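Local coordinates for protein fructose-1,6-bisphosphatase/inositol-1-monophosphatase (PDB 2P3N) that removes phosphate from inositol phosphates, fructose 1,6-bisphosphate and several other phosphate esters with the help of magnesium, working as a homotetramer, at residues N93-S97 with L174-L179; V106-V111 with A203-I208; L116-L120 with F129-E133; D190-R196 with K229-N235. One frame throughout, in Å; residues are numbered along the deposited sequence.

Interaction 1: residues N93-S97 with L174-L179; sequences NFSIS and LGSAAL
The N-terminal end of helix 177-185, with Ser-176 as its N-cap, docks against Ser-95 at the start of strand 95-102, beside the probable substrate site to which Ala-177 belongs. The two hydroxyls meet head on, Ser-95 OG lying 2.9 Å from Ser-176 OG in a hydrogen bond that either could donate. Ser-176 OG stands opposite its own backbone N (chi1 -169°), which carries it over to the strand; it also bonds to the backbone O of Asp-82, whose carboxylate receives the N-H of Ala-178. Small side chains suit this seam, where Ser-97 OG is 3.9 Å from Ala-178 CB and the helix end lies close to the strand. Gly-175 takes backbone angles (phi 128°) at which any side chain would collide with the carbonyl oxygen of Leu-174, hence the glycine. Beyond it, the Asn-93 amide crosses the side chain of Leu-174 at a slant, and its nitrogen also approaches Leu-179. Replacing Asn-93 by an alanine removes that amide and would probably leave a gap beside the CD2 methyls of Leu-174 and Leu-179. On the Leu-174 side the fit is close, Asn-93 ND2 lying 3.5 Å from Leu-174 CB and 3.6 Å from Leu-174 CD2.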
# COMPACT_ATOMS: atom_id res chain seq x y z
N ASN A 93 -14.24 1.01 -2.07
CA ASN A 93 -14.73 0.31 -3.26
C ASN A 93 -15.23 1.18 -4.41
O ASN A 93 -16.42 1.24 -4.71
CB ASN A 93 -15.81 -0.71 -2.90
CG ASN A 93 -15.25 -1.90 -2.14
OD1 ASN A 93 -14.98 -1.81 -0.94
ND2 ASN A 93 -15.06 -3.01 -2.83
N PHE A 94 -14.29 1.85 -5.06
CA PHE A 94 -14.60 2.67 -6.21
C PHE A 94 -13.45 2.45 -7.18
O PHE A 94 -12.35 2.06 -6.77
CB PHE A 94 -14.76 4.15 -5.83
CG PHE A 94 -13.50 4.80 -5.37
CD1 PHE A 94 -12.67 5.45 -6.27
CD2 PHE A 94 -13.15 4.79 -4.02
CE1 PHE A 94 -11.51 6.08 -5.85
CE2 PHE A 94 -11.98 5.43 -3.59
CZ PHE A 94 -11.16 6.07 -4.51
N SER A 95 -13.69 2.67 -8.47
CA SER A 95 -12.66 2.46 -9.47
C SER A 95 -12.85 3.32 -10.71
O SER A 95 -13.84 4.05 -10.84
CB SER A 95 -12.65 0.99 -9.89
OG SER A 95 -13.95 0.56 -10.25
N ILE A 96 -11.86 3.25 -11.60
CA ILE A 96 -11.88 3.97 -12.86
C ILE A 96 -11.90 2.88 -13.91
O ILE A 96 -11.13 1.93 -13.84
CB ILE A 96 -10.61 4.81 -13.10
CG1 ILE A 96 -10.31 5.70 -11.89
CG2 ILE A 96 -10.80 5.68 -14.31
CD1 ILE A 96 -9.06 6.57 -12.10
N SER A 97 -12.77 3.01 -14.90
CA SER A 97 -12.83 1.98 -15.91
C SER A 97 -12.60 2.51 -17.32
O SER A 97 -13.08 3.59 -17.68
CB SER A 97 -14.18 1.26 -15.81
OG SER A 97 -14.13 0.01 -16.46
N LEU A 174 -20.74 -4.54 -2.67
CA LEU A 174 -19.58 -3.70 -2.39
C LEU A 174 -19.69 -2.26 -2.82
O LEU A 174 -19.25 -1.37 -2.10
CB LEU A 174 -18.34 -4.31 -3.03
CG LEU A 174 -18.15 -5.82 -2.89
CD1 LEU A 174 -19.18 -6.54 -3.75
CD2 LEU A 174 -16.74 -6.19 -3.34
N GLY A 175 -20.24 -2.02 -4.01
CA GLY A 175 -20.40 -0.65 -4.45
C GLY A 175 -19.86 -0.28 -5.82
O GLY A 175 -20.20 0.78 -6.34
N SER A 176 -19.03 -1.14 -6.40
CA SER A 176 -18.45 -0.85 -7.70
C SER A 176 -18.76 -1.92 -8.73
O SER A 176 -18.29 -3.05 -8.64
CB SER A 176 -16.93 -0.66 -7.58
OG SER A 176 -16.38 -0.14 -8.78
N ALA A 177 -19.56 -1.55 -9.72
CA ALA A 177 -19.94 -2.46 -10.79
C ALA A 177 -18.70 -3.04 -11.49
O ALA A 177 -18.49 -4.26 -11.50
CB ALA A 177 -20.80 -1.71 -11.81
N ALA A 178 -17.91 -2.16 -12.08
CA ALA A 178 -16.70 -2.58 -12.78
C ALA A 178 -15.81 -3.46 -11.89
O ALA A 178 -15.37 -4.53 -12.31
CB ALA A 178 -15.92 -1.35 -13.24
N LEU A 179 -15.57 -3.02 -10.66
CA LEU A 179 -14.74 -3.78 -9.74
C LEU A 179 -15.35 -5.13 -9.35
O LEU A 179 -14.63 -6.09 -9.11
CB LEU A 179 -14.45 -2.95 -8.49
CG LEU A 179 -13.38 -3.48 -7.53
CD1 LEU A 179 -12.07 -3.73 -8.28
CD2 LEU A 179 -13.18 -2.48 -6.42

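Interaction 2: residues V106-V111 with A203-I208; sequences VKLGVV and AAGLII
Helix 203-208 runs steeply across strand 106-111, the short axes approaching to 6.4 Å at -109°, and the backbones come nearest where the CA atoms of Gly-109 and Ala-204 are 4.0 Å apart. Such closeness depends on small residues. A CB on Gly-109 would run into Ala-204 O and the CG2 methyl of Ile-207, whereas the single methyl of Ala-204 fits against the strand, 3.9 Å from Gly-109 CA. Larger apolar side chains fill in on both sides of this point. Toward the start of the strand, Val-106 and Ile-207 cross at a slant, with Val-106 CG1 3.6 Å from Ile-207 CG2. The chain of Ile-207 is stretched out (chi1 -177°, chi2 167°), so its CD1 reaches along the strand to the backbone and lies 3.5 Å from Lys-107 O, near the classic bulge that Lys-107 and Leu-108 form opposite Tyr-100. Toward the other end, one branch of Val-111 serves two partners: its CG2 is 4.0 Å from both Ala-204 CB and Ile-208 CD1. Leu-108 and Val-110, whose side chains leave the strand on the other side, pack on helix 2-21, placing the strand between helical layers, as expected of the inositol monophosphatase fold. The side chains that meet across this interface are hydrocarbon, so helix and strand are held by shape and by exclusion of water, with little directional bonding to fix their angle.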
# COMPACT_ATOMS: atom_id res chain seq x y z
N VAL A 106 -15.34 -5.42 -27.52
CA VAL A 106 -14.40 -5.06 -26.47
C VAL A 106 -13.07 -5.77 -26.72
O VAL A 106 -12.99 -7.00 -26.66
CB VAL A 106 -14.94 -5.44 -25.07
CG1 VAL A 106 -14.00 -4.96 -23.99
CG2 VAL A 106 -16.32 -4.84 -24.87
N LYS A 107 -12.04 -5.00 -27.02
CA LYS A 107 -10.71 -5.53 -27.30
C LYS A 107 -9.76 -5.39 -26.12
O LYS A 107 -8.73 -6.07 -26.05
CB LYS A 107 -10.09 -4.82 -28.52
CG LYS A 107 -10.90 -4.95 -29.81
CD LYS A 107 -11.22 -6.42 -30.10
CE LYS A 107 -12.25 -6.56 -31.23
NZ LYS A 107 -12.63 -7.98 -31.49
N LEU A 108 -10.11 -4.51 -25.19
CA LEU A 108 -9.27 -4.24 -24.04
C LEU A 108 -10.10 -3.70 -22.89
O LEU A 108 -11.07 -2.98 -23.10
CB LEU A 108 -8.22 -3.21 -24.48
CG LEU A 108 -7.13 -2.60 -23.59
CD1 LEU A 108 -6.28 -1.71 -24.47
CD2 LEU A 108 -7.72 -1.80 -22.44
N GLY A 109 -9.71 -4.05 -21.67
CA GLY A 109 -10.43 -3.56 -20.51
C GLY A 109 -9.49 -3.37 -19.33
O GLY A 109 -8.57 -4.15 -19.11
N VAL A 110 -9.70 -2.31 -18.56
CA VAL A 110 -8.88 -2.08 -17.39
C VAL A 110 -9.72 -1.41 -16.32
O VAL A 110 -10.50 -0.49 -16.60
CB VAL A 110 -7.62 -1.24 -17.74
CG1 VAL A 110 -7.98 -0.14 -18.69
CG2 VAL A 110 -7.02 -0.66 -16.47
N VAL A 111 -9.61 -1.92 -15.09
CA VAL A 111 -10.34 -1.38 -13.94
C VAL A 111 -9.29 -1.08 -12.88
O VAL A 111 -8.46 -1.93 -12.56
CB VAL A 111 -11.37 -2.42 -13.37
CG1 VAL A 111 -12.11 -1.83 -12.17
CG2 VAL A 111 -12.37 -2.80 -14.43
N ALA A 203 -18.27 -2.65 -19.81
CA ALA A 203 -17.42 -2.92 -20.97
C ALA A 203 -16.05 -3.50 -20.61
O ALA A 203 -15.53 -4.37 -21.32
CB ALA A 203 -17.23 -1.65 -21.81
N ALA A 204 -15.46 -3.02 -19.52
CA ALA A 204 -14.15 -3.49 -19.12
C ALA A 204 -14.28 -4.79 -18.35
O ALA A 204 -13.51 -5.72 -18.57
CB ALA A 204 -13.45 -2.45 -18.27
N GLY A 205 -15.26 -4.85 -17.46
CA GLY A 205 -15.46 -6.05 -16.67
C GLY A 205 -15.89 -7.24 -17.50
O GLY A 205 -15.83 -8.39 -17.06
N LEU A 206 -16.32 -6.97 -18.73
CA LEU A 206 -16.77 -8.02 -19.61
C LEU A 206 -15.63 -8.83 -20.22
O LEU A 206 -15.64 -10.06 -20.15
CB LEU A 206 -17.64 -7.43 -20.72
CG LEU A 206 -18.26 -8.47 -21.65
CD1 LEU A 206 -19.72 -8.14 -21.89
CD2 LEU A 206 -17.48 -8.52 -22.95
N ILE A 207 -14.64 -8.16 -20.80
CA ILE A 207 -13.53 -8.88 -21.40
C ILE A 207 -12.63 -9.50 -20.33
O ILE A 207 -11.98 -10.51 -20.57
CB ILE A 207 -12.68 -7.95 -22.32
CG1 ILE A 207 -11.57 -8.77 -22.99
CG2 ILE A 207 -12.09 -6.79 -21.53
CD1 ILE A 207 -10.86 -8.07 -24.14
N ILE A 208 -12.61 -8.89 -19.15
CA ILE A 208 -11.79 -9.38 -18.05
C ILE A 208 -12.34 -10.70 -17.50
O ILE A 208 -11.56 -11.57 -17.10
CB ILE A 208 -11.70 -8.35 -16.91
CG1 ILE A 208 -10.83 -7.18 -17.34
CG2 ILE A 208 -11.15 -9.01 -15.65
CD1 ILE A 208 -10.93 -5.98 -16.43

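Interaction 3: residues L116-L120 with F129-E133; sequences LNETL and FFNGE
Leu-120 and Phe-130 are a non-hydrogen-bonded pair of the antiparallel hairpin 118-123/127-130, and their side chains lie alongside each other, pointing the same way. The leucine branch point sits over the ring face in a CH-pi contact: Leu-120 CG lies 4.1 Å from the centroid of the Phe-130 ring, almost on the ring normal, and its CD2 methyl touches the ring at CD2. Phe-130 CG stands opposite the backbone N (chi1 -164°), which lays the ring along the hairpin toward Glu-118. There the Glu-118 side chain crosses obliquely, CG 3.7 Å from Phe-130 CZ, with the carboxylate nearly perpendicular to the ring (84°). Its oxygens have stronger partners elsewhere, a salt bridge to Arg-188 and a hydrogen bond to Tyr-183, so the aliphatic part is left for the phenylalanine. Beyond Phe-130 the chain reverses through a type I' turn whose central pair, Asn-131 and Gly-132, is the classic choice for its positive phi angles. Asn-131 grips the neighbouring strand with both backbone and side chain. Its N gives a nearly straight bond to Thr-119 O (2.9 Å, 172°), and its OD1 accepts a weak one from Thr-119 N. Arg-12 of the second subunit bonds to Asn-131 O and forms a salt bridge with Glu-133, tying the turn to the tetramer. At the G1 bulge of Asn-117 and Glu-118, Asn-131 ND2 donates to Asn-117 O at 3.1 Å, the nitrogen lying in the carbonyl plane of Asn-117, while that oxygen sits a little out of the Asn-131 amide plane.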
# COMPACT_ATOMS: atom_id res chain seq x y z
N LEU A 116 -7.41 0.81 -3.19
CA LEU A 116 -7.04 -0.56 -2.92
C LEU A 116 -5.75 -0.95 -3.61
O LEU A 116 -5.16 -1.97 -3.27
CB LEU A 116 -8.15 -1.52 -3.37
CG LEU A 116 -9.56 -1.38 -2.80
CD1 LEU A 116 -10.44 -2.48 -3.38
CD2 LEU A 116 -9.54 -1.47 -1.28
N ASN A 117 -5.32 -0.13 -4.56
CA ASN A 117 -4.12 -0.42 -5.35
C ASN A 117 -4.30 -1.73 -6.11
O ASN A 117 -3.40 -2.57 -6.19
CB ASN A 117 -2.88 -0.48 -4.46
CG ASN A 117 -2.31 0.88 -4.20
OD1 ASN A 117 -1.82 1.54 -5.11
ND2 ASN A 117 -2.38 1.33 -2.95
N GLU A 118 -5.49 -1.90 -6.68
CA GLU A 118 -5.79 -3.08 -7.45
C GLU A 118 -6.04 -2.68 -8.88
O GLU A 118 -6.89 -1.82 -9.15
CB GLU A 118 -7.03 -3.76 -6.90
CG GLU A 118 -6.88 -4.18 -5.45
CD GLU A 118 -8.08 -4.93 -4.95
OE1 GLU A 118 -7.91 -5.71 -3.98
OE2 GLU A 118 -9.19 -4.74 -5.51
N THR A 119 -5.29 -3.27 -9.80
CA THR A 119 -5.45 -2.97 -11.20
C THR A 119 -5.69 -4.28 -11.94
O THR A 119 -4.78 -5.09 -12.13
CB THR A 119 -4.21 -2.27 -11.81
OG1 THR A 119 -3.80 -1.18 -10.97
CG2 THR A 119 -4.58 -1.69 -13.19
N LEU A 120 -6.95 -4.48 -12.33
CA LEU A 120 -7.36 -5.67 -13.05
C LEU A 120 -7.52 -5.28 -14.51
O LEU A 120 -8.12 -4.25 -14.82
CB LEU A 120 -8.67 -6.18 -12.46
CG LEU A 120 -8.52 -6.46 -10.96
CD1 LEU A 120 -8.95 -5.23 -10.19
CD2 LEU A 120 -9.36 -7.65 -10.54
N PHE A 129 -5.27 -10.30 -16.09
CA PHE A 129 -4.23 -10.06 -15.09
C PHE A 129 -4.71 -9.20 -13.93
O PHE A 129 -5.75 -8.56 -13.98
CB PHE A 129 -3.02 -9.35 -15.70
CG PHE A 129 -2.24 -10.17 -16.70
CD1 PHE A 129 -2.77 -10.48 -17.95
CD2 PHE A 129 -0.92 -10.53 -16.43
CE1 PHE A 129 -2.00 -11.15 -18.91
CE2 PHE A 129 -0.15 -11.19 -17.38
CZ PHE A 129 -0.69 -11.50 -18.63
N PHE A 130 -3.89 -9.18 -12.89
CA PHE A 130 -4.12 -8.43 -11.66
C PHE A 130 -2.71 -7.97 -11.29
O PHE A 130 -1.85 -8.80 -10.97
CB PHE A 130 -4.64 -9.38 -10.58
CG PHE A 130 -5.26 -8.70 -9.40
CD1 PHE A 130 -4.73 -7.51 -8.90
CD2 PHE A 130 -6.37 -9.25 -8.77
CE1 PHE A 130 -5.31 -6.88 -7.81
CE2 PHE A 130 -6.95 -8.62 -7.67
CZ PHE A 130 -6.42 -7.43 -7.19
N ASN A 131 -2.47 -6.66 -11.35
CA ASN A 131 -1.17 -6.08 -11.02
C ASN A 131 0.02 -6.86 -11.58
O ASN A 131 1.08 -6.93 -10.96
CB ASN A 131 -0.99 -5.92 -9.51
CG ASN A 131 -1.91 -4.88 -8.92
OD1 ASN A 131 -2.20 -3.87 -9.54
ND2 ASN A 131 -2.38 -5.13 -7.71
N GLY A 132 -0.17 -7.44 -12.76
CA GLY A 132 0.92 -8.16 -13.40
C GLY A 132 0.82 -9.67 -13.41
O GLY A 132 1.39 -10.31 -14.28
N GLU A 133 0.09 -10.24 -12.47
CA GLU A 133 -0.02 -11.69 -12.43
C GLU A 133 -1.34 -12.20 -12.99
O GLU A 133 -2.36 -11.51 -12.97
CB GLU A 133 0.18 -12.19 -11.00
CG GLU A 133 -0.91 -11.79 -10.03
CD GLU A 133 -0.65 -12.31 -8.64
OE1 GLU A 133 0.35 -11.85 -8.02
OE2 GLU A 133 -1.43 -13.17 -8.17

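Interaction 4: residues D190-R196 with K229-N235; sequences DFFVTWR and KNFIFSN
A first torsion of 178° swings the Phe-192 ring opposite its backbone N, while one of -60° holds the Phe-233 ring opposite its carbonyl carbon; the two therefore lean the same way from a hydrogen-bonded pair of antiparallel strands 191-195 and 230-234. Their planes differ by 26° but are slid apart, centroids 5.8 Å, with contact along the flanks, Phe-192 CD2 to Phe-233 CD1 at 3.6 Å. Helices 177-185 and 199-211 pack on this aromatic face, which also holds Thr-194 and Phe-231. A serine in place of Phe-233 would probably leave the flank of Phe-192 uncovered and open a gap toward those helices. On the reverse face two side chains run together, Val-193 CG1 4.0 Å from Ile-232 CG2, beneath helix 239-253; branched residues suit such paired strands. Thr-194 N donates to Phe-231 O (2.8 Å, in the carbonyl plane), whereas the return bond from Phe-231 N to Thr-194 O is long at 3.3 Å and comes from well above the Thr-194 carbonyl plane. Farther along, the Arg-196 guanidinium lies over one face of the Trp-195 indole, CZ 3.4 Å above it; Arg-196 probably binds substrate. Asn-230 OD1 meets the edge of the same indole. The centre thus relies on backbone bonds and hydrocarbon, and the buried Thr-194 OG1 finds no polar partner, a cost that the surrounding apolar packing presumably repays.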
# COMPACT_ATOMS: atom_id res chain seq x y z
N ASP A 190 -17.88 -15.50 -7.07
CA ASP A 190 -18.30 -16.55 -7.98
C ASP A 190 -19.20 -16.08 -9.11
O ASP A 190 -19.18 -16.65 -10.20
CB ASP A 190 -18.95 -17.67 -7.17
CG ASP A 190 -17.96 -18.30 -6.18
OD1 ASP A 190 -16.95 -18.88 -6.64
OD2 ASP A 190 -18.18 -18.21 -4.96
N PHE A 191 -19.97 -15.03 -8.86
CA PHE A 191 -20.84 -14.49 -9.88
C PHE A 191 -21.32 -13.10 -9.51
O PHE A 191 -21.44 -12.76 -8.32
CB PHE A 191 -22.02 -15.43 -10.15
CG PHE A 191 -22.85 -15.73 -8.93
CD1 PHE A 191 -23.75 -14.79 -8.44
CD2 PHE A 191 -22.73 -16.95 -8.27
CE1 PHE A 191 -24.52 -15.06 -7.29
CE2 PHE A 191 -23.49 -17.23 -7.13
CZ PHE A 191 -24.38 -16.29 -6.64
N PHE A 192 -21.59 -12.29 -10.53
CA PHE A 192 -22.06 -10.92 -10.36
C PHE A 192 -23.19 -10.65 -11.35
O PHE A 192 -23.08 -10.97 -12.54
CB PHE A 192 -20.89 -9.95 -10.57
CG PHE A 192 -21.27 -8.48 -10.46
CD1 PHE A 192 -21.94 -8.00 -9.35
CD2 PHE A 192 -20.95 -7.59 -11.49
CE1 PHE A 192 -22.30 -6.64 -9.26
CE2 PHE A 192 -21.30 -6.25 -11.40
CZ PHE A 192 -21.98 -5.77 -10.29
N VAL A 193 -24.27 -10.06 -10.85
CA VAL A 193 -25.44 -9.74 -11.66
C VAL A 193 -25.88 -8.28 -11.54
O VAL A 193 -26.03 -7.76 -10.43
CB VAL A 193 -26.62 -10.65 -11.27
CG1 VAL A 193 -26.26 -12.11 -11.55
CG2 VAL A 193 -26.95 -10.48 -9.80
N THR A 194 -26.07 -7.62 -12.68
CA THR A 194 -26.48 -6.21 -12.72
C THR A 194 -27.80 -6.02 -13.46
O THR A 194 -28.25 -6.91 -14.18
CB THR A 194 -25.44 -5.29 -13.40
OG1 THR A 194 -25.29 -5.67 -14.77
CG2 THR A 194 -24.10 -5.38 -12.71
N TRP A 195 -28.37 -4.84 -13.30
CA TRP A 195 -29.66 -4.51 -13.90
C TRP A 195 -29.73 -3.04 -14.29
O TRP A 195 -29.49 -2.16 -13.47
CB TRP A 195 -30.75 -4.83 -12.88
CG TRP A 195 -32.06 -5.16 -13.46
CD1 TRP A 195 -32.31 -5.66 -14.70
CD2 TRP A 195 -33.32 -5.14 -12.78
NE1 TRP A 195 -33.65 -5.96 -14.84
CE2 TRP A 195 -34.29 -5.66 -13.67
CE3 TRP A 195 -33.73 -4.75 -11.49
CZ2 TRP A 195 -35.65 -5.79 -13.32
CZ3 TRP A 195 -35.08 -4.88 -11.14
CH2 TRP A 195 -36.02 -5.40 -12.06
N ARG A 196 -30.08 -2.79 -15.54
CA ARG A 196 -30.21 -1.42 -16.04
C ARG A 196 -28.91 -0.65 -15.86
O ARG A 196 -28.88 0.37 -15.18
CB ARG A 196 -31.32 -0.67 -15.31
CG ARG A 196 -32.61 -1.46 -15.15
CD ARG A 196 -33.76 -0.52 -14.78
NE ARG A 196 -34.87 -1.23 -14.17
CZ ARG A 196 -34.81 -1.82 -12.97
NH1 ARG A 196 -33.69 -1.79 -12.27
NH2 ARG A 196 -35.88 -2.42 -12.48
N LYS A 229 -28.55 -4.98 -21.61
CA LYS A 229 -29.14 -4.29 -20.47
C LYS A 229 -28.99 -5.02 -19.13
O LYS A 229 -28.86 -4.39 -18.08
CB LYS A 229 -30.62 -4.00 -20.74
CG LYS A 229 -31.41 -5.17 -21.33
CD LYS A 229 -32.87 -4.80 -21.57
CE LYS A 229 -33.62 -5.95 -22.22
NZ LYS A 229 -35.06 -5.64 -22.39
N ASN A 230 -29.02 -6.35 -19.17
CA ASN A 230 -28.88 -7.16 -17.96
C ASN A 230 -27.57 -7.91 -18.06
O ASN A 230 -27.18 -8.32 -19.15
CB ASN A 230 -30.02 -8.18 -17.84
CG ASN A 230 -31.27 -7.74 -18.56
OD1 ASN A 230 -31.79 -6.64 -18.32
ND2 ASN A 230 -31.78 -8.61 -19.44
N PHE A 231 -26.91 -8.12 -16.92
CA PHE A 231 -25.62 -8.81 -16.93
C PHE A 231 -25.41 -9.84 -15.84
O PHE A 231 -25.70 -9.62 -14.67
CB PHE A 231 -24.49 -7.79 -16.87
CG PHE A 231 -24.15 -7.20 -18.20
CD1 PHE A 231 -23.34 -7.89 -19.08
CD2 PHE A 231 -24.65 -5.97 -18.58
CE1 PHE A 231 -23.04 -7.37 -20.32
CE2 PHE A 231 -24.36 -5.45 -19.82
CZ PHE A 231 -23.55 -6.15 -20.69
N ILE A 232 -24.89 -10.99 -16.27
CA ILE A 232 -24.61 -12.08 -15.36
C ILE A 232 -23.17 -12.52 -15.57
O ILE A 232 -22.84 -13.09 -16.62
CB ILE A 232 -25.55 -13.30 -15.61
CG1 ILE A 232 -27.01 -12.88 -15.44
CG2 ILE A 232 -25.21 -14.44 -14.64
CD1 ILE A 232 -28.02 -13.98 -15.72
N PHE A 233 -22.32 -12.23 -14.59
CA PHE A 233 -20.91 -12.62 -14.65
C PHE A 233 -20.74 -13.85 -13.76
O PHE A 233 -21.24 -13.89 -12.63
CB PHE A 233 -20.00 -11.50 -14.13
CG PHE A 233 -20.10 -10.22 -14.91
CD1 PHE A 233 -21.11 -9.30 -14.64
CD2 PHE A 233 -19.17 -9.92 -15.90
CE1 PHE A 233 -21.20 -8.11 -15.35
CE2 PHE A 233 -19.25 -8.73 -16.62
CZ PHE A 233 -20.26 -7.82 -16.35
N SER A 234 -20.02 -14.86 -14.26
CA SER A 234 -19.84 -16.07 -13.48
C SER A 234 -18.59 -16.84 -13.87
O SER A 234 -17.97 -16.57 -14.89
CB SER A 234 -21.08 -16.96 -13.65
OG SER A 234 -21.33 -17.76 -12.51
N ASN A 235 -18.21 -17.81 -13.03
CA ASN A 235 -17.05 -18.65 -13.31
C ASN A 235 -17.38 -19.67 -14.40
O ASN A 235 -16.54 -20.48 -14.78
CB ASN A 235 -16.61 -19.40 -12.04
CG ASN A 235 -17.77 -20.05 -11.31
OD1 ASN A 235 -18.80 -20.38 -11.92
ND2 ASN A 235 -17.62 -20.25 -10.00

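How the interactions relate
Interactions 1, 2 and 4 are buried, while interaction 3 is only partly so and reaches a neighbouring subunit. The first three share one sheet: strands 95-102, 105-113 and 118-123 are successive neighbours in it, and Val-111 N probably bonds to Leu-120 O between interactions 2 and 3. Interaction 4 belongs to the second sheet, and helices 177-185 and 199-211 lie between the two, Leu-179 touching Leu-120 on one side and Leu-206 touching Phe-231 on the other. Chemistry follows position: paired serines near the substrate site in 1, hydrocarbon in 2, backbone pairing with aromatics in 4, and an aromatic CH-pi contact with amide bonds and outlying charges at the hairpin of 3.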